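Local coordinates for catabolite control protein A (Lactococcus lactis, PDB 2O20) that probably acts as a global DNA-binding transcriptional regulator of carbon catabolite repression and activation, as a member of the LacI family, at residues S171-K174 with L175-G179; L305-M309 with L310-V314. The protein carries 1 engineered substitution. All coordinates share one frame; numbering follows the deposited sequence.

Contact 1 of 2, residues S171-K174 with L175-G179; sequences STKK and LIDSG
Thr172 and Ile176 meet one turn apart on the helix, with CG2 of Thr172 4.1 Å from CD1 of Ile176. The two side chains cross at a slant. Beneath them the backbone runs in helical bonds: Ile176 N gives a fairly straight one to Thr172 O, 3.0 Å long and in the carbonyl plane. Asp177 N binds Lys173 O at 2.9 Å, and the bond from Leu175 N to Ser171 O is weak. The carboxylate of Asp177 folds back over the same Lys173 carbonyl, with CG of Asp177 3.2 Å from O of Lys173. These oxygens are all acceptors, so this is proximity and not a bond. The Asp177 CG lies beside its own backbone N (chi1 -69°), which turns the group back along the helix. Lys173 does not close on this carboxylate. CG of Lys173 lies 3.9 Å from OD2 of Asp177, but the extended chain carries NZ of Lys173 to 5.7 Å from that OD2, and NZ bonds to Tyr169 OH instead.

Further out, Thr172 OG1 bonds to Ala168 O, Lys174 NZ to Ser327 OG and Ser178 OG to Glu270 OE2. Thr172 and Ile176 rest on helix 193-208, while Leu175 lies against strands 242-245 and 270-272. At the end of helix 164-177, Gly179 N bonds to Ile176 O, and Asn180 N reaches Leu175 O. Gly179 has positive phi and is the C-prime residue of this Schellman motif.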
ATOM      1  N   SER D 171      -8.265  23.849   0.210  1.00 18.11           N
ATOM      2  CA  SER D 171      -7.366  23.441  -0.868  1.00 18.11           C
ATOM      3  C   SER D 171      -7.432  24.405  -2.069  1.00 17.87           C
ATOM      4  O   SER D 171      -6.388  24.854  -2.617  1.00 18.14           O
ATOM      5  CB  SER D 171      -7.709  22.000  -1.330  1.00 18.16           C
ATOM      6  OG  SER D 171      -7.483  21.083  -0.300  1.00 21.08           O
ATOM      7  N   THR D 172      -8.654  24.695  -2.505  1.00 18.22           N
ATOM      8  CA  THR D 172      -8.874  25.603  -3.638  1.00 18.67           C
ATOM      9  C   THR D 172      -8.344  27.013  -3.307  1.00 19.21           C
ATOM     10  O   THR D 172      -7.633  27.602  -4.108  1.00 17.71           O
ATOM     11  CB  THR D 172     -10.359  25.632  -4.040  1.00 18.64           C
ATOM     12  OG1 THR D 172     -10.809  24.285  -4.271  1.00 17.89           O
ATOM     13  CG2 THR D 172     -10.599  26.524  -5.281  1.00 19.46           C
ATOM     14  N   LYS D 173      -8.651  27.525  -2.106  1.00 19.94           N
ATOM     15  CA  LYS D 173      -8.164  28.837  -1.676  1.00 20.75           C
ATOM     16  C   LYS D 173      -6.641  28.944  -1.627  1.00 19.92           C
ATOM     17  O   LYS D 173      -6.075  29.968  -1.959  1.00 20.74           O
ATOM     18  CB  LYS D 173      -8.756  29.183  -0.285  1.00 21.37           C
ATOM     19  CG  LYS D 173      -8.648  30.617   0.114  1.00 23.55           C
ATOM     20  CD  LYS D 173      -9.363  30.863   1.474  1.00 24.35           C
ATOM     21  CE  LYS D 173      -9.452  32.329   1.802  1.00 27.75           C
ATOM     22  NZ  LYS D 173     -10.308  32.513   3.004  1.00 33.63           N
ATOM     23  N   LYS D 174      -5.966  27.871  -1.222  1.00 20.80           N
ATOM     24  CA  LYS D 174      -4.520  27.841  -1.228  1.00 20.50           C
ATOM     25  C   LYS D 174      -3.947  28.057  -2.641  1.00 19.86           C
ATOM     26  O   LYS D 174      -2.953  28.759  -2.820  1.00 20.41           O
ATOM     27  CB  LYS D 174      -4.044  26.500  -0.655  1.00 20.93           C
ATOM     28  CG  LYS D 174      -2.554  26.368  -0.551  1.00 22.57           C
ATOM     29  CD  LYS D 174      -2.153  25.191   0.327  1.00 23.44           C
ATOM     30  CE  LYS D 174      -0.697  24.914   0.202  1.00 24.09           C
ATOM     31  NZ  LYS D 174       0.116  25.964   0.864  1.00 24.63           N
ATOM     32  N   LEU D 175      -4.572  27.456  -3.641  1.00 19.78           N
ATOM     33  CA  LEU D 175      -4.114  27.610  -5.032  1.00 19.34           C
ATOM     34  C   LEU D 175      -4.491  29.016  -5.568  1.00 20.41           C
ATOM     35  O   LEU D 175      -3.758  29.617  -6.363  1.00 21.54           O
ATOM     36  CB  LEU D 175      -4.718  26.520  -5.916  1.00 19.48           C
ATOM     37  CG  LEU D 175      -4.270  25.093  -5.571  1.00 18.96           C
ATOM     38  CD1 LEU D 175      -5.078  24.042  -6.305  1.00 19.15           C
ATOM     39  CD2 LEU D 175      -2.791  24.913  -5.837  1.00 20.39           C
ATOM     40  N   ILE D 176      -5.632  29.527  -5.140  1.00 21.07           N
ATOM     41  CA  ILE D 176      -6.021  30.920  -5.476  1.00 21.26           C
ATOM     42  C   ILE D 176      -4.970  31.875  -4.926  1.00 21.41           C
ATOM     43  O   ILE D 176      -4.521  32.778  -5.614  1.00 20.40           O
ATOM     44  CB  ILE D 176      -7.424  31.268  -4.928  1.00 21.79           C
ATOM     45  CG1 ILE D 176      -8.473  30.546  -5.770  1.00 21.52           C
ATOM     46  CG2 ILE D 176      -7.703  32.818  -4.975  1.00 22.90           C
ATOM     47  CD1 ILE D 176      -9.809  30.500  -5.172  1.00 20.00           C
ATOM     48  N   ASP D 177      -4.552  31.649  -3.688  1.00 22.05           N
ATOM     49  CA  ASP D 177      -3.634  32.559  -3.029  1.00 22.87           C
ATOM     50  C   ASP D 177      -2.213  32.540  -3.590  1.00 22.92           C
ATOM     51  O   ASP D 177      -1.478  33.505  -3.376  1.00 23.69           O
ATOM     52  CB  ASP D 177      -3.664  32.357  -1.505  1.00 22.83           C
ATOM     53  CG  ASP D 177      -5.001  32.811  -0.869  1.00 25.36           C
ATOM     54  OD1 ASP D 177      -5.812  33.493  -1.537  1.00 29.29           O
ATOM     55  OD2 ASP D 177      -5.243  32.481   0.309  1.00 29.49           O
ATOM     56  N   SER D 178      -1.833  31.482  -4.318  1.00 23.04           N
ATOM     57  CA  SER D 178      -0.567  31.448  -5.044  1.00 22.97           C
ATOM     58  C   SER D 178      -0.714  31.911  -6.508  1.00 23.47           C
ATOM     59  O   SER D 178       0.196  31.735  -7.317  1.00 23.39           O
ATOM     60  CB  SER D 178       0.099  30.054  -4.941  1.00 22.32           C
ATOM     61  OG  SER D 178      -0.765  29.012  -5.404  1.00 22.03           O
ATOM     62  N   GLY D 179      -1.854  32.533  -6.838  1.00 23.73           N
ATOM     63  CA  GLY D 179      -2.046  33.168  -8.135  1.00 23.41           C
ATOM     64  C   GLY D 179      -2.703  32.352  -9.231  1.00 23.51           C
ATOM     65  O   GLY D 179      -2.777  32.806 -10.376  1.00 23.25           O
TER

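Contact 2 of 2, residues L305-M309 with L310-V314; sequences LTKLM and LKEDV
The carboxylate of Glu312 lies beside the aliphatic stem of Lys307, with OE1 of Glu312 3.6 Å from CG of Lys307. The two side chains cross at about a right angle. The charged ends do not meet: NZ of Lys307 is 6.5 Å from OE1 of Glu312, because the lysine chain runs out extended. The other flat group is the Lys307 peptide carbonyl. CB and CG of Glu312 both pack on its oxygen, and Glu312 N binds Lys307 O at 2.9 Å, tilted 29° from the carbonyl plane. A weak bond from Leu310 N reaches this oxygen too. Lys307 O thus takes one good bond and one weak one.

Lys311 N binds Leu308 O from above the carbonyl plane, not along a lone pair. With the bond from Glu312 N this makes a Schellman motif, with Lys311 as the C-prime residue at positive phi. Leu310 N also binds Thr306 O, at 3.2 Å, and CD1 of Leu310 lies over that oxygen. Past the turn the chain doubles back along the helix. The side chain of Val314 faces the helix, and its CG2 lies 3.8 Å from CD2 of Leu308 and 3.9 Å from CB of Lys307. With CG1 anti to the backbone N (chi1 180°), it is CG2, the branch beside that N, that reaches the helix.

This cap ends helix 294-309 and starts the loop to strand 318-320. Val314 also touches Leu304 of the helix. On the inner side, Leu305 and Met309 pack on Val66 of strand 65-70, and Thr306 meets Tyr92 and Tyr94.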
ATOM      1  N   LEU D 305     -19.217   1.048  16.284  1.00 21.12           N
ATOM      2  CA  LEU D 305     -19.797  -0.264  15.982  1.00 21.04           C
ATOM      3  C   LEU D 305     -19.883  -1.177  17.239  1.00 21.37           C
ATOM      4  O   LEU D 305     -20.827  -1.929  17.384  1.00 20.50           O
ATOM      5  CB  LEU D 305     -19.039  -0.974  14.858  1.00 21.32           C
ATOM      6  CG  LEU D 305     -19.625  -2.299  14.312  1.00 20.99           C
ATOM      7  CD1 LEU D 305     -21.060  -2.151  13.737  1.00 21.25           C
ATOM      8  CD2 LEU D 305     -18.724  -2.899  13.265  1.00 22.26           C
ATOM      9  N   THR D 306     -18.872  -1.112  18.102  1.00 20.85           N
ATOM     10  CA  THR D 306     -18.816  -1.888  19.319  1.00 21.32           C
ATOM     11  C   THR D 306     -20.054  -1.601  20.167  1.00 21.63           C
ATOM     12  O   THR D 306     -20.672  -2.531  20.723  1.00 21.40           O
ATOM     13  CB  THR D 306     -17.502  -1.603  20.110  1.00 21.66           C
ATOM     14  OG1 THR D 306     -16.394  -2.057  19.340  1.00 20.39           O
ATOM     15  CG2 THR D 306     -17.462  -2.368  21.448  1.00 21.68           C
ATOM     16  N   LYS D 307     -20.450  -0.331  20.226  1.00 21.37           N
ATOM     17  CA  LYS D 307     -21.638   0.048  21.000  1.00 21.96           C
ATOM     18  C   LYS D 307     -22.922  -0.477  20.357  1.00 22.21           C
ATOM     19  O   LYS D 307     -23.787  -0.982  21.061  1.00 22.44           O
ATOM     20  CB  LYS D 307     -21.720   1.572  21.162  1.00 21.40           C
ATOM     21  CG  LYS D 307     -20.548   2.209  21.873  1.00 21.45           C
ATOM     22  CD  LYS D 307     -20.581   3.721  21.689  1.00 24.97           C
ATOM     23  CE  LYS D 307     -19.379   4.406  22.311  1.00 26.03           C
ATOM     24  NZ  LYS D 307     -19.490   5.881  22.166  1.00 26.47           N
ATOM     25  N   LEU D 308     -23.021  -0.371  19.030  1.00 22.62           N
ATOM     26  CA  LEU D 308     -24.187  -0.847  18.301  1.00 24.06           C
ATOM     27  C   LEU D 308     -24.383  -2.337  18.514  1.00 24.25           C
ATOM     28  O   LEU D 308     -25.510  -2.800  18.756  1.00 24.86           O
ATOM     29  CB  LEU D 308     -24.088  -0.506  16.799  1.00 23.95           C
ATOM     30  CG  LEU D 308     -24.004   1.011  16.498  1.00 25.74           C
ATOM     31  CD1 LEU D 308     -23.971   1.270  14.995  1.00 25.66           C
ATOM     32  CD2 LEU D 308     -25.161   1.791  17.145  1.00 28.19           C
ATOM     33  N   MET D 309     -23.290  -3.091  18.469  1.00 24.45           N
ATOM     34  CA  MET D 309     -23.365  -4.539  18.601  1.00 24.48           C
ATOM     35  C   MET D 309     -23.735  -4.979  20.012  1.00 25.42           C
ATOM     36  O   MET D 309     -24.228  -6.071  20.182  1.00 24.80           O
ATOM     37  CB  MET D 309     -22.042  -5.191  18.186  1.00 24.52           C
ATOM     38  CG  MET D 309     -21.706  -5.008  16.707  1.00 24.39           C
ATOM     39  SD  MET D 309     -20.267  -5.977  16.183  1.00 23.41           S
ATOM     40  CE  MET D 309     -18.887  -5.230  17.076  1.00 26.43           C
ATOM     41  N   LEU D 310     -23.438  -4.144  21.008  1.00 26.20           N
ATOM     42  CA  LEU D 310     -23.893  -4.353  22.384  1.00 27.56           C
ATOM     43  C   LEU D 310     -25.312  -3.810  22.668  1.00 29.32           C
ATOM     44  O   LEU D 310     -25.755  -3.800  23.821  1.00 28.99           O
ATOM     45  CB  LEU D 310     -22.901  -3.715  23.349  1.00 27.38           C
ATOM     46  CG  LEU D 310     -21.549  -4.405  23.499  1.00 27.56           C
ATOM     47  CD1 LEU D 310     -20.559  -3.419  24.131  1.00 28.94           C
ATOM     48  CD2 LEU D 310     -21.654  -5.663  24.300  1.00 26.99           C
ATOM     49  N   LYS D 311     -26.007  -3.383  21.612  1.00 31.46           N
ATOM     50  CA  LYS D 311     -27.358  -2.828  21.666  1.00 33.61           C
ATOM     51  C   LYS D 311     -27.407  -1.506  22.428  1.00 35.29           C
ATOM     52  O   LYS D 311     -28.470  -1.116  22.937  1.00 35.72           O
ATOM     53  CB  LYS D 311     -28.368  -3.828  22.254  1.00 33.64           C
ATOM     54  CG  LYS D 311     -28.436  -5.162  21.528  1.00 33.97           C
ATOM     55  CD  LYS D 311     -29.700  -5.937  21.897  1.00 34.98           C
ATOM     56  CE  LYS D 311     -29.668  -7.351  21.337  1.00 36.84           C
ATOM     57  NZ  LYS D 311     -31.007  -8.012  21.457  1.00 39.38           N
ATOM     58  N   GLU D 312     -26.268  -0.817  22.493  1.00 37.07           N
ATOM     59  CA  GLU D 312     -26.184   0.476  23.168  1.00 38.72           C
ATOM     60  C   GLU D 312     -26.669   1.562  22.216  1.00 39.57           C
ATOM     61  O   GLU D 312     -26.328   1.580  21.018  1.00 40.03           O
ATOM     62  CB  GLU D 312     -24.761   0.772  23.661  1.00 39.01           C
ATOM     63  CG  GLU D 312     -24.072  -0.437  24.269  1.00 40.07           C
ATOM     64  CD  GLU D 312     -22.892  -0.116  25.176  1.00 40.44           C
ATOM     65  OE1 GLU D 312     -21.817   0.316  24.692  1.00 43.92           O
ATOM     66  OE2 GLU D 312     -23.031  -0.361  26.391  1.00 43.34           O
ATOM     67  N   ASP D 313     -27.489   2.455  22.758  1.00 40.86           N
ATOM     68  CA  ASP D 313     -27.989   3.611  22.029  1.00 41.68           C
ATOM     69  C   ASP D 313     -26.864   4.603  21.832  1.00 41.46           C
ATOM     70  O   ASP D 313     -26.132   4.920  22.771  1.00 41.97           O
ATOM     71  CB  ASP D 313     -29.113   4.287  22.813  1.00 42.38           C
ATOM     72  CG  ASP D 313     -30.333   3.411  22.945  1.00 44.40           C
ATOM     73  OD1 ASP D 313     -30.591   2.620  22.005  1.00 48.09           O
ATOM     74  OD2 ASP D 313     -31.028   3.515  23.982  1.00 48.23           O
ATOM     75  N   VAL D 314     -26.712   5.075  20.604  1.00 41.07           N
ATOM     76  CA  VAL D 314     -25.709   6.075  20.313  1.00 40.53           C
ATOM     77  C   VAL D 314     -26.401   7.352  19.858  1.00 40.38           C
ATOM     78  O   VAL D 314     -27.133   7.368  18.874  1.00 40.72           O
ATOM     79  CB  VAL D 314     -24.708   5.602  19.272  1.00 40.25           C
ATOM     80  CG1 VAL D 314     -23.687   6.694  19.005  1.00 40.05           C
ATOM     81  CG2 VAL D 314     -24.033   4.332  19.770  1.00 39.81           C
TER

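Contacts 1 and 2 are both C-terminal helix ends closed by a Schellman motif. They come in series along the chain, 171-179 first and 305-314 later. Their centres are 42 Å apart, their nearest atoms about 29 Å, and they lie on opposite sides of the chain's centre. Each helix packs against a different parallel sheet. Helix 164-177 of contact 1 packs on strands 242-245 and 270-272 of the four-stranded sheet. Helix 294-309 of contact 2 packs on strand 65-70 of the six-stranded sheet, and its loop leads to strand 318-320, at one edge of that sheet. This fits the two-lobed sugar-binding-protein fold of LacI-family regulators, with one contact in each lobe.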